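Side-chain contacts in Serine/threonine-protein kinase pelle (Drosophila melanogaster, PDB 1D2Z), which acts as a serine/threonine kinase in the Toll pathway that sets embryonic dorsoventral polarity, and binds Tube through the death domain described here: residues 10-13 / 14-17; 31-34 / 35-39; 81-84 / 85-89; 98-101 / 102-106. All blocks are in the same frame, centred on the assembly; numbering follows the deposited sequence.

How the contacts relate
The four contacts are all local turns or helix ends of one death domain. Contacts 1, 2 and 3 are partly buried; contact 4 lies at the surface. Contacts 2 and 3 touch, with buried Leu37 on Leu83 and Leu87; their centres lie about 12 Å apart. Contact 2 starts helix 34-40 and contact 3 ends helix 77-86, so one is a water-bridged N-terminus and the other a leucine-lined C-terminus. Tyr99 joins contacts 1 and 4 by packing on Met11 and Pro17, and Phe81 joins contact 3 to Val100 and Leu104 of contact 4. Short 3-10 bonds hold contacts 1 and 4; helical bonds dominate contacts 2 and 3.

Contact 1 (10-13 / 14-17); sequences TMAI and RLLP
Ala12 and Leu15 close a short 3-10 turn that leads from the N-terminal arm to Pro17, the N-cap residue of helix 18-31. Leu15 N donates to Ala12 O at 2.8 Å. Leu16 N follows with a bond to Ile13 O at 3.1 Å. Both donors sit above the carbonyl planes, not on a lone pair. Met11 reaches over this turn with its thioether. Its SD lies 4.1 Å from Leu15 CB and 4.2 Å from Pro17 CD. On another side of the turn Arg14, in one of its two conformers, folds back on Ala12. Its CG then stands between the backbone N and the carbonyl carbon (chi1 52°), which turns the chain toward the methyl. Ala12 CB touches Arg14 CG at 3.6 Å and also lies over one face of the guanidinium, near its rim. Arg14 NE hydrogen-bonds to Asn74 OD1, and the residue also packs on Ser121 of the Tube chain. Ile13 is buried against Leu66, Trp69 and Leu80. The chemistry is therefore divided: the backbone bonds fix the turn, the apolar groups seat it on the bundle, and the Ala12 methyl and Asn74 probably favour this position of the cation.

Contact 2 (31-34 / 35-39); sequences LDVW and QQLAT
Trp34 and Gln35 touch closely at the first turn of helix 34-40. Gln35 CB lies 4.1 Å from the centroid of the six-membered indole ring and 7° off its normal, a CH-pi contact over the face. Trp34 CG stands between the backbone N and the carbonyl carbon (chi1 73°), which folds the indole back over the start of Gln35. The Trp34 side chain also packs on Val48, Ile51, Ser52 and Lys55 of helix 45-56. Replacing the indole by an alanine here is likely to leave Gln35 CB without its ring and to open a gap against helix 45-56. Leu37 is buried. Its CD1 meets Val33 CG2 at 4.4 Å, and it packs on Phe65. Two backbone bonds tie the turn together: Leu37 N to Val33 O at 2.9 Å and Ala38 N to Trp34 O at 2.8 Å.

The solvent side is looser and partly built from water. Asp32 O accepts from two waters. One accepts in turn from Gln35 N and the other, at 2.9 Å, from Gln36 N. These bridges satisfy amides at the helix start. Farther along, Thr39 OG1 donates to Gln35 O at 2.9 Å, and Thr39 N reaches the same oxygen from the opposite face of its plane. Asp32, with positive phi, is the first residue to leave helical geometry after helix 18-31, and Val33 is the N-cap of the next. Such a tight helix-to-helix corner, with one face buried and the other hydrated, belongs to the six-helix bundle of the death domain.

Contact 3 (81-84 / 85-89); sequences FALF and KKLKL
Phe84 and Leu89 span a Schellman motif that ends helix 77-86 of the death-domain bundle. Leu89 N returns to Phe84 O at 2.8 Å, with an N-H...O angle of 173°. Lys88 N bonds to Lys85 O at 3.1 Å. Lys88 has positive phi and is the C-prime residue, so the chain turns off the helix there. Before this point the helix is regular, with Lys85 N on Phe81 O, Lys86 N on Ala82 O and Leu87 N on Leu83 O. Leu83 and Leu87 lie side by side and point the same way; together they face Leu37 of helix 34-40. Phe84 is buried among Leu24, Leu28, Ala92 and Met93. Three other helices thus meet this helix end. Lys85 extends from the helix with its CG anti to the backbone N (chi1 -177°) and bends only at chi4. It makes a cation-pi contact with Tyr107 and packs on Glu150 of the Tube chain. Phe81 and Ala82 both pack on Leu149 of that chain, so residues of this helix take part in both the bundle and the Tube interface. Within the motif, the Leu89 side chain crosses Phe84 at about a right angle, and its CD1 approaches Phe84 CD1 at 3.9 Å.

Contact 4 (98-101 / 102-106); sequences DYVS and EDLHK
Val100 and Leu104 meet across a 3-10 turn at the C-terminal end of this death-domain chain, beyond helix 90-95. Their side chains cross at about a right angle. Val100 CG1 lies 3.9 Å from Leu104 CB. Val100 CG1 is anti to the backbone N (chi1 169°), which carries this methyl toward the leucine.

The turn itself is held by Leu104 N, which donates to Ser101 O at 3.0 Å. The donor stands 47° out of the carbonyl plane. His105 N donates to Glu102 O at 3.0 Å, continuing the 3-10 path. Ser101 adds a weaker link. Its OG accepts a weak hydrogen bond from Asp103 N at 3.4 Å. The hydroxyl thus lies beside the start of the turn and supplements the main-chain bond.

His105 folds back toward the beginning of the turn. Its CD2 comes within 3.5 Å of Ser101 O. Glu102 CA lies over the centre of one face of the ring, 3.6 Å above the plane.

Farther out, Phe81 of helix 77-86 packs on both Val100 and Leu104 and seats the pair on the bundle. Val77 also touches Val100. Leu104 reaches Leu149 of the Tube chain as well, so the turn borders the interface between the two death domains. The polar end of His105 is likewise held from outside the turn. This hold and the contact with Glu102 probably limit rotation of the ring, whose NE2 makes a hydrogen bond with Lys97 O.

Contact 1 (10-13 / 14-17)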
loop_
_atom_site.group_PDB
_atom_site.type_symbol
_atom_site.label_atom_id
_atom_site.label_comp_id
_atom_site.label_asym_id
_atom_site.label_seq_id
_atom_site.Cartn_x
_atom_site.Cartn_y
_atom_site.Cartn_z
ATOM N N THR A 10 -10.482 2.315 -14.590
ATOM C CA THR A 10 -9.719 3.554 -14.478
ATOM C C THR A 10 -8.320 3.282 -13.952
ATOM O O THR A 10 -8.075 2.259 -13.312
ATOM C CB THR A 10 -10.415 4.581 -13.563
ATOM O OG1 THR A 10 -10.546 4.048 -12.240
ATOM C CG2 THR A 10 -11.788 4.935 -14.111
ATOM N N MET A 11 -7.402 4.205 -14.227
ATOM C CA MET A 11 -6.028 4.055 -13.778
ATOM C C MET A 11 -5.897 4.276 -12.276
ATOM O O MET A 11 -6.800 4.806 -11.625
ATOM C CB MET A 11 -5.109 5.032 -14.511
ATOM C CG MET A 11 -5.429 6.501 -14.275
ATOM S SD MET A 11 -4.172 7.590 -14.986
ATOM C CE MET A 11 -4.519 7.421 -16.752
ATOM N N ALA A 12 -4.763 3.853 -11.736
ATOM C CA ALA A 12 -4.484 4.027 -10.320
ATOM C C ALA A 12 -4.211 5.510 -10.094
ATOM O O ALA A 12 -3.629 6.176 -10.957
ATOM C CB ALA A 12 -3.266 3.204 -9.927
ATOM N N ILE A 13 -4.653 6.024 -8.947
ATOM C CA ILE A 13 -4.448 7.422 -8.574
ATOM C C ILE A 13 -2.975 7.816 -8.699
ATOM O O ILE A 13 -2.654 8.927 -9.132
ATOM C CB ILE A 13 -4.922 7.667 -7.110
ATOM C CG1 ILE A 13 -6.452 7.575 -7.038
ATOM C CG2 ILE A 13 -4.383 8.998 -6.579
ATOM C CD1 ILE A 13 -7.017 7.532 -5.630
ATOM N N ARG A 14 -2.088 6.895 -8.331
ATOM C CA ARG A 14 -0.648 7.131 -8.391
ATOM C C ARG A 14 -0.142 7.381 -9.814
ATOM O O ARG A 14 0.937 7.947 -9.999
ATOM C CB ARG A 14 0.102 5.952 -7.765
ATOM C CG ARG A 14 -0.311 4.607 -8.330
ATOM C CD ARG A 14 0.257 3.444 -7.528
ATOM N NE ARG A 14 -0.270 2.168 -8.005
ATOM C CZ ARG A 14 0.090 1.584 -9.145
ATOM N NH1 ARG A 14 0.990 2.153 -9.937
ATOM N NH2 ARG A 14 -0.476 0.441 -9.508
ATOM N N LEU A 15 -0.929 6.976 -10.809
ATOM C CA LEU A 15 -0.558 7.158 -12.215
ATOM C C LEU A 15 -1.113 8.438 -12.853
ATOM O O LEU A 15 -0.792 8.754 -13.996
ATOM C CB LEU A 15 -0.961 5.929 -13.037
ATOM C CG LEU A 15 -0.300 4.597 -12.649
ATOM C CD1 LEU A 15 -0.897 3.455 -13.460
ATOM C CD2 LEU A 15 1.207 4.674 -12.857
ATOM N N LEU A 16 -1.939 9.178 -12.114
ATOM C CA LEU A 16 -2.508 10.424 -12.625
ATOM C C LEU A 16 -1.417 11.367 -13.122
ATOM O O LEU A 16 -0.441 11.625 -12.415
ATOM C CB LEU A 16 -3.315 11.141 -11.538
ATOM C CG LEU A 16 -4.810 10.860 -11.399
ATOM C CD1 LEU A 16 -5.337 11.515 -10.124
ATOM C CD2 LEU A 16 -5.554 11.387 -12.619
ATOM N N PRO A 17 -1.548 11.861 -14.365
ATOM C CA PRO A 17 -0.559 12.782 -14.944
ATOM C C PRO A 17 -0.346 13.993 -14.039
ATOM O O PRO A 17 -1.298 14.500 -13.443
ATOM C CB PRO A 17 -1.202 13.173 -16.274
ATOM C CG PRO A 17 -1.901 11.899 -16.679
ATOM C CD PRO A 17 -2.543 11.447 -15.373
#

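Contact 2 (31-34 / 35-39)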
loop_
_atom_site.group_PDB
_atom_site.type_symbol
_atom_site.label_atom_id
_atom_site.label_comp_id
_atom_site.label_asym_id
_atom_site.label_seq_id
_atom_site.Cartn_x
_atom_site.Cartn_y
_atom_site.Cartn_z
ATOM N N LEU A 31 -9.655 24.877 -1.076
ATOM C CA LEU A 31 -10.878 24.580 -0.337
ATOM C C LEU A 31 -10.561 24.127 1.085
ATOM O O LEU A 31 -11.437 24.144 1.956
ATOM C CB LEU A 31 -11.674 23.469 -1.024
ATOM C CG LEU A 31 -12.428 23.765 -2.316
ATOM C CD1 LEU A 31 -13.223 22.520 -2.697
ATOM C CD2 LEU A 31 -13.348 24.968 -2.130
ATOM N N ASP A 32 -9.329 23.664 1.292
ATOM C CA ASP A 32 -8.867 23.176 2.591
ATOM C C ASP A 32 -9.754 22.027 3.101
ATOM O O ASP A 32 -10.324 22.098 4.194
ATOM C CB ASP A 32 -8.823 24.329 3.607
ATOM C CG ASP A 32 -7.963 24.016 4.828
ATOM O OD1 ASP A 32 -7.094 23.117 4.751
ATOM O OD2 ASP A 32 -8.148 24.692 5.867
ATOM N N VAL A 33 -9.877 20.982 2.285
ATOM C CA VAL A 33 -10.686 19.814 2.634
ATOM C C VAL A 33 -9.876 18.548 2.929
ATOM O O VAL A 33 -10.450 17.462 3.000
ATOM C CB VAL A 33 -11.699 19.460 1.513
ATOM C CG1 VAL A 33 -12.825 20.486 1.463
ATOM C CG2 VAL A 33 -10.985 19.369 0.155
ATOM N N TRP A 34 -8.563 18.670 3.117
ATOM C CA TRP A 34 -7.754 17.475 3.378
ATOM C C TRP A 34 -8.214 16.690 4.613
ATOM O O TRP A 34 -8.300 15.461 4.569
ATOM C CB TRP A 34 -6.260 17.803 3.460
ATOM C CG TRP A 34 -5.826 18.529 4.703
ATOM C CD1 TRP A 34 -5.682 19.876 4.857
ATOM C CD2 TRP A 34 -5.471 17.937 5.961
ATOM N NE1 TRP A 34 -5.260 20.162 6.136
ATOM C CE2 TRP A 34 -5.124 18.991 6.835
ATOM C CE3 TRP A 34 -5.415 16.620 6.436
ATOM C CZ2 TRP A 34 -4.726 18.769 8.161
ATOM C CZ3 TRP A 34 -5.018 16.396 7.756
ATOM C CH2 TRP A 34 -4.678 17.468 8.601
ATOM N N GLN A 35 -8.551 17.400 5.687
ATOM C CA GLN A 35 -9.010 16.759 6.923
ATOM C C GLN A 35 -10.331 16.036 6.682
ATOM O O GLN A 35 -10.551 14.936 7.194
ATOM C CB GLN A 35 -9.130 17.796 8.055
ATOM C CG GLN A 35 -9.639 17.259 9.394
ATOM C CD GLN A 35 -8.732 16.195 10.019
ATOM O OE1 GLN A 35 -7.901 16.498 10.876
ATOM N NE2 GLN A 35 -8.921 14.941 9.617
ATOM N N GLN A 36 -11.184 16.631 5.857
ATOM C CA GLN A 36 -12.465 16.032 5.523
ATOM C C GLN A 36 -12.221 14.759 4.699
ATOM O O GLN A 36 -12.876 13.736 4.913
ATOM C CB GLN A 36 -13.315 17.035 4.737
ATOM C CG GLN A 36 -14.782 16.695 4.664
ATOM C CD GLN A 36 -15.609 17.813 4.050
ATOM O OE1 GLN A 36 -15.323 18.998 4.247
ATOM N NE2 GLN A 36 -16.641 17.442 3.304
ATOM N N LEU A 37 -11.263 14.820 3.771
ATOM C CA LEU A 37 -10.925 13.666 2.944
ATOM C C LEU A 37 -10.378 12.537 3.826
ATOM O O LEU A 37 -10.823 11.394 3.730
ATOM C CB LEU A 37 -9.877 14.046 1.885
ATOM C CG LEU A 37 -10.289 15.001 0.755
ATOM C CD1 LEU A 37 -9.050 15.459 -0.016
ATOM C CD2 LEU A 37 -11.281 14.317 -0.173
ATOM N N ALA A 38 -9.423 12.873 4.688
ATOM C CA ALA A 38 -8.796 11.910 5.585
ATOM C C ALA A 38 -9.804 11.257 6.521
ATOM O O ALA A 38 -9.768 10.046 6.734
ATOM C CB ALA A 38 -7.695 12.581 6.387
ATOM N N THR A 39 -10.723 12.056 7.052
ATOM C CA THR A 39 -11.739 11.533 7.961
ATOM C C THR A 39 -12.711 10.610 7.231
ATOM O O THR A 39 -13.052 9.538 7.737
ATOM C CB THR A 39 -12.520 12.669 8.666
ATOM O OG1 THR A 39 -11.607 13.461 9.433
ATOM C CG2 THR A 39 -13.594 12.093 9.599
HETATM O O HOH W 1 -8.831 20.527 6.101
HETATM O O HOH W 2 -11.453 19.564 5.869
#

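Contact 3 (81-84 / 85-89)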
loop_
_atom_site.group_PDB
_atom_site.type_symbol
_atom_site.label_atom_id
_atom_site.label_comp_id
_atom_site.label_asym_id
_atom_site.label_seq_id
_atom_site.Cartn_x
_atom_site.Cartn_y
_atom_site.Cartn_z
ATOM N N PHE A 81 -13.151 9.595 -7.600
ATOM C CA PHE A 81 -14.331 10.278 -8.130
ATOM C C PHE A 81 -15.509 10.053 -7.163
ATOM O O PHE A 81 -16.199 11.001 -6.779
ATOM C CB PHE A 81 -14.646 9.713 -9.522
ATOM C CG PHE A 81 -15.718 10.464 -10.272
ATOM C CD1 PHE A 81 -15.417 11.645 -10.953
ATOM C CD2 PHE A 81 -17.018 9.966 -10.337
ATOM C CE1 PHE A 81 -16.399 12.318 -11.692
ATOM C CE2 PHE A 81 -18.009 10.630 -11.074
ATOM C CZ PHE A 81 -17.695 11.808 -11.752
ATOM N N ALA A 82 -15.688 8.804 -6.727
ATOM C CA ALA A 82 -16.758 8.444 -5.795
ATOM C C ALA A 82 -16.611 9.145 -4.443
ATOM O O ALA A 82 -17.610 9.533 -3.826
ATOM C CB ALA A 82 -16.809 6.926 -5.601
ATOM N N LEU A 83 -15.371 9.304 -3.980
ATOM C CA LEU A 83 -15.114 9.983 -2.713
ATOM C C LEU A 83 -15.537 11.440 -2.833
ATOM O O LEU A 83 -16.179 11.987 -1.935
ATOM C CB LEU A 83 -13.635 9.903 -2.332
ATOM C CG LEU A 83 -13.183 10.724 -1.113
ATOM C CD1 LEU A 83 -13.912 10.277 0.156
ATOM C CD2 LEU A 83 -11.674 10.599 -0.931
ATOM N N PHE A 84 -15.145 12.075 -3.934
ATOM C CA PHE A 84 -15.505 13.467 -4.174
ATOM C C PHE A 84 -17.032 13.570 -4.211
ATOM O O PHE A 84 -17.617 14.482 -3.621
ATOM C CB PHE A 84 -14.921 13.952 -5.508
ATOM C CG PHE A 84 -13.422 14.079 -5.516
ATOM C CD1 PHE A 84 -12.718 14.312 -4.335
ATOM C CD2 PHE A 84 -12.715 14.008 -6.717
ATOM C CE1 PHE A 84 -11.330 14.480 -4.353
ATOM C CE2 PHE A 84 -11.331 14.175 -6.746
ATOM C CZ PHE A 84 -10.635 14.411 -5.562
ATOM N N LYS A 85 -17.664 12.604 -4.872
ATOM C CA LYS A 85 -19.120 12.576 -4.994
ATOM C C LYS A 85 -19.785 12.509 -3.621
ATOM O O LYS A 85 -20.748 13.234 -3.359
ATOM C CB LYS A 85 -19.566 11.391 -5.855
ATOM C CG LYS A 85 -21.071 11.325 -6.098
ATOM C CD LYS A 85 -21.446 10.114 -6.938
ATOM C CE LYS A 85 -22.956 10.040 -7.192
ATOM N NZ LYS A 85 -23.756 9.789 -5.957
ATOM N N LYS A 86 -19.240 11.671 -2.740
ATOM C CA LYS A 86 -19.779 11.515 -1.391
ATOM C C LYS A 86 -19.627 12.793 -0.573
ATOM O O LYS A 86 -20.499 13.132 0.226
ATOM C CB LYS A 86 -19.108 10.333 -0.671
ATOM C CG LYS A 86 -19.619 10.109 0.753
ATOM C CD LYS A 86 -19.405 8.680 1.250
ATOM C CE LYS A 86 -17.956 8.386 1.596
ATOM N NZ LYS A 86 -17.847 7.027 2.208
ATOM N N LEU A 87 -18.527 13.511 -0.785
ATOM C CA LEU A 87 -18.278 14.752 -0.062
ATOM C C LEU A 87 -18.778 15.970 -0.842
ATOM O O LEU A 87 -18.508 17.112 -0.465
ATOM C CB LEU A 87 -16.783 14.902 0.222
ATOM C CG LEU A 87 -16.131 13.884 1.164
ATOM C CD1 LEU A 87 -14.640 14.174 1.281
ATOM C CD2 LEU A 87 -16.797 13.941 2.532
ATOM N N LYS A 88 -19.545 15.710 -1.897
ATOM C CA LYS A 88 -20.085 16.743 -2.785
ATOM C C LYS A 88 -19.081 17.793 -3.270
ATOM O O LYS A 88 -19.344 18.998 -3.247
ATOM C CB LYS A 88 -21.377 17.384 -2.240
ATOM C CG LYS A 88 -21.401 17.738 -0.762
ATOM C CD LYS A 88 -22.705 18.434 -0.385
ATOM C CE LYS A 88 -23.930 17.621 -0.797
ATOM N NZ LYS A 88 -24.036 16.307 -0.100
ATOM N N LEU A 89 -17.909 17.310 -3.681
ATOM C CA LEU A 89 -16.854 18.163 -4.221
ATOM C C LEU A 89 -16.986 18.042 -5.741
ATOM O O LEU A 89 -16.177 17.394 -6.406
ATOM C CB LEU A 89 -15.484 17.677 -3.738
ATOM C CG LEU A 89 -15.278 17.754 -2.221
ATOM C CD1 LEU A 89 -13.980 17.066 -1.819
ATOM C CD2 LEU A 89 -15.289 19.211 -1.766
#

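Contact 4 (98-101 / 102-106)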
loop_
_atom_site.group_PDB
_atom_site.type_symbol
_atom_site.label_atom_id
_atom_site.label_comp_id
_atom_site.label_asym_id
_atom_site.label_seq_id
_atom_site.Cartn_x
_atom_site.Cartn_y
_atom_site.Cartn_z
ATOM N N ASP A 98 -12.158 13.426 -17.197
ATOM C CA ASP A 98 -11.515 12.850 -18.374
ATOM C C ASP A 98 -10.783 11.527 -18.138
ATOM O O ASP A 98 -10.385 10.855 -19.093
ATOM C CB ASP A 98 -10.576 13.886 -19.006
ATOM C CG ASP A 98 -11.276 15.214 -19.286
ATOM O OD1 ASP A 98 -12.445 15.194 -19.730
ATOM O OD2 ASP A 98 -10.660 16.279 -19.058
ATOM N N TYR A 99 -10.630 11.145 -16.870
ATOM C CA TYR A 99 -9.946 9.902 -16.505
ATOM C C TYR A 99 -10.917 8.897 -15.902
ATOM O O TYR A 99 -10.518 7.906 -15.287
ATOM C CB TYR A 99 -8.816 10.204 -15.528
ATOM C CG TYR A 99 -7.753 11.082 -16.130
ATOM C CD1 TYR A 99 -6.698 10.528 -16.856
ATOM C CD2 TYR A 99 -7.820 12.469 -16.015
ATOM C CE1 TYR A 99 -5.737 11.335 -17.458
ATOM C CE2 TYR A 99 -6.868 13.285 -16.611
ATOM C CZ TYR A 99 -5.828 12.711 -17.333
ATOM O OH TYR A 99 -4.889 13.509 -17.935
ATOM N N VAL A 100 -12.199 9.175 -16.094
ATOM C CA VAL A 100 -13.286 8.345 -15.600
ATOM C C VAL A 100 -14.248 8.153 -16.774
ATOM O O VAL A 100 -14.233 8.940 -17.725
ATOM C CB VAL A 100 -14.008 9.059 -14.426
ATOM C CG1 VAL A 100 -15.286 8.364 -14.076
ATOM C CG2 VAL A 100 -13.097 9.116 -13.202
ATOM N N SER A 101 -15.053 7.093 -16.724
ATOM C CA SER A 101 -16.020 6.803 -17.783
ATOM C C SER A 101 -17.045 7.919 -17.942
ATOM O O SER A 101 -17.537 8.470 -16.955
ATOM C CB SER A 101 -16.742 5.482 -17.503
ATOM O OG SER A 101 -17.787 5.275 -18.435
ATOM N N GLU A 102 -17.367 8.230 -19.196
ATOM C CA GLU A 102 -18.333 9.277 -19.530
ATOM C C GLU A 102 -19.702 9.035 -18.903
ATOM O O GLU A 102 -20.432 9.981 -18.619
ATOM C CB GLU A 102 -18.489 9.396 -21.048
ATOM C CG GLU A 102 -17.218 9.782 -21.784
ATOM C CD GLU A 102 -17.416 9.908 -23.292
ATOM O OE1 GLU A 102 -18.444 9.421 -23.816
ATOM O OE2 GLU A 102 -16.530 10.492 -23.954
ATOM N N ASP A 103 -20.038 7.764 -18.696
ATOM C CA ASP A 103 -21.317 7.374 -18.104
ATOM C C ASP A 103 -21.479 7.869 -16.670
ATOM O O ASP A 103 -22.580 7.819 -16.114
ATOM C CB ASP A 103 -21.474 5.850 -18.133
ATOM C CG ASP A 103 -21.357 5.274 -19.535
ATOM O OD1 ASP A 103 -21.804 5.933 -20.502
ATOM O OD2 ASP A 103 -20.820 4.154 -19.671
ATOM N N LEU A 104 -20.386 8.340 -16.072
ATOM C CA LEU A 104 -20.419 8.844 -14.698
ATOM C C LEU A 104 -20.508 10.370 -14.631
ATOM O O LEU A 104 -20.692 10.941 -13.557
ATOM C CB LEU A 104 -19.195 8.351 -13.922
ATOM C CG LEU A 104 -19.038 6.827 -13.835
ATOM C CD1 LEU A 104 -17.772 6.480 -13.079
ATOM C CD2 LEU A 104 -20.249 6.205 -13.154
ATOM N N HIS A 105 -20.418 11.020 -15.789
ATOM C CA HIS A 105 -20.474 12.476 -15.861
ATOM C C HIS A 105 -21.814 13.078 -15.441
ATOM O O HIS A 105 -21.918 14.290 -15.234
ATOM C CB HIS A 105 -20.075 12.952 -17.261
ATOM C CG HIS A 105 -18.650 12.651 -17.613
ATOM N ND1 HIS A 105 -18.081 13.037 -18.808
ATOM C CD2 HIS A 105 -17.680 12.002 -16.928
ATOM C CE1 HIS A 105 -16.821 12.637 -18.843
ATOM N NE2 HIS A 105 -16.553 12.006 -17.714
ATOM N N LYS A 106 -22.828 12.226 -15.293
ATOM C CA LYS A 106 -24.164 12.656 -14.878
ATOM C C LYS A 106 -24.167 13.170 -13.440
ATOM O O LYS A 106 -24.922 14.080 -13.095
ATOM C CB LYS A 106 -25.151 11.487 -14.979
ATOM C CG LYS A 106 -25.425 11.026 -16.393
ATOM C CD LYS A 106 -26.265 9.756 -16.426
ATOM C CE LYS A 106 -26.517 9.309 -17.863
ATOM N NZ LYS A 106 -27.333 8.063 -17.942
#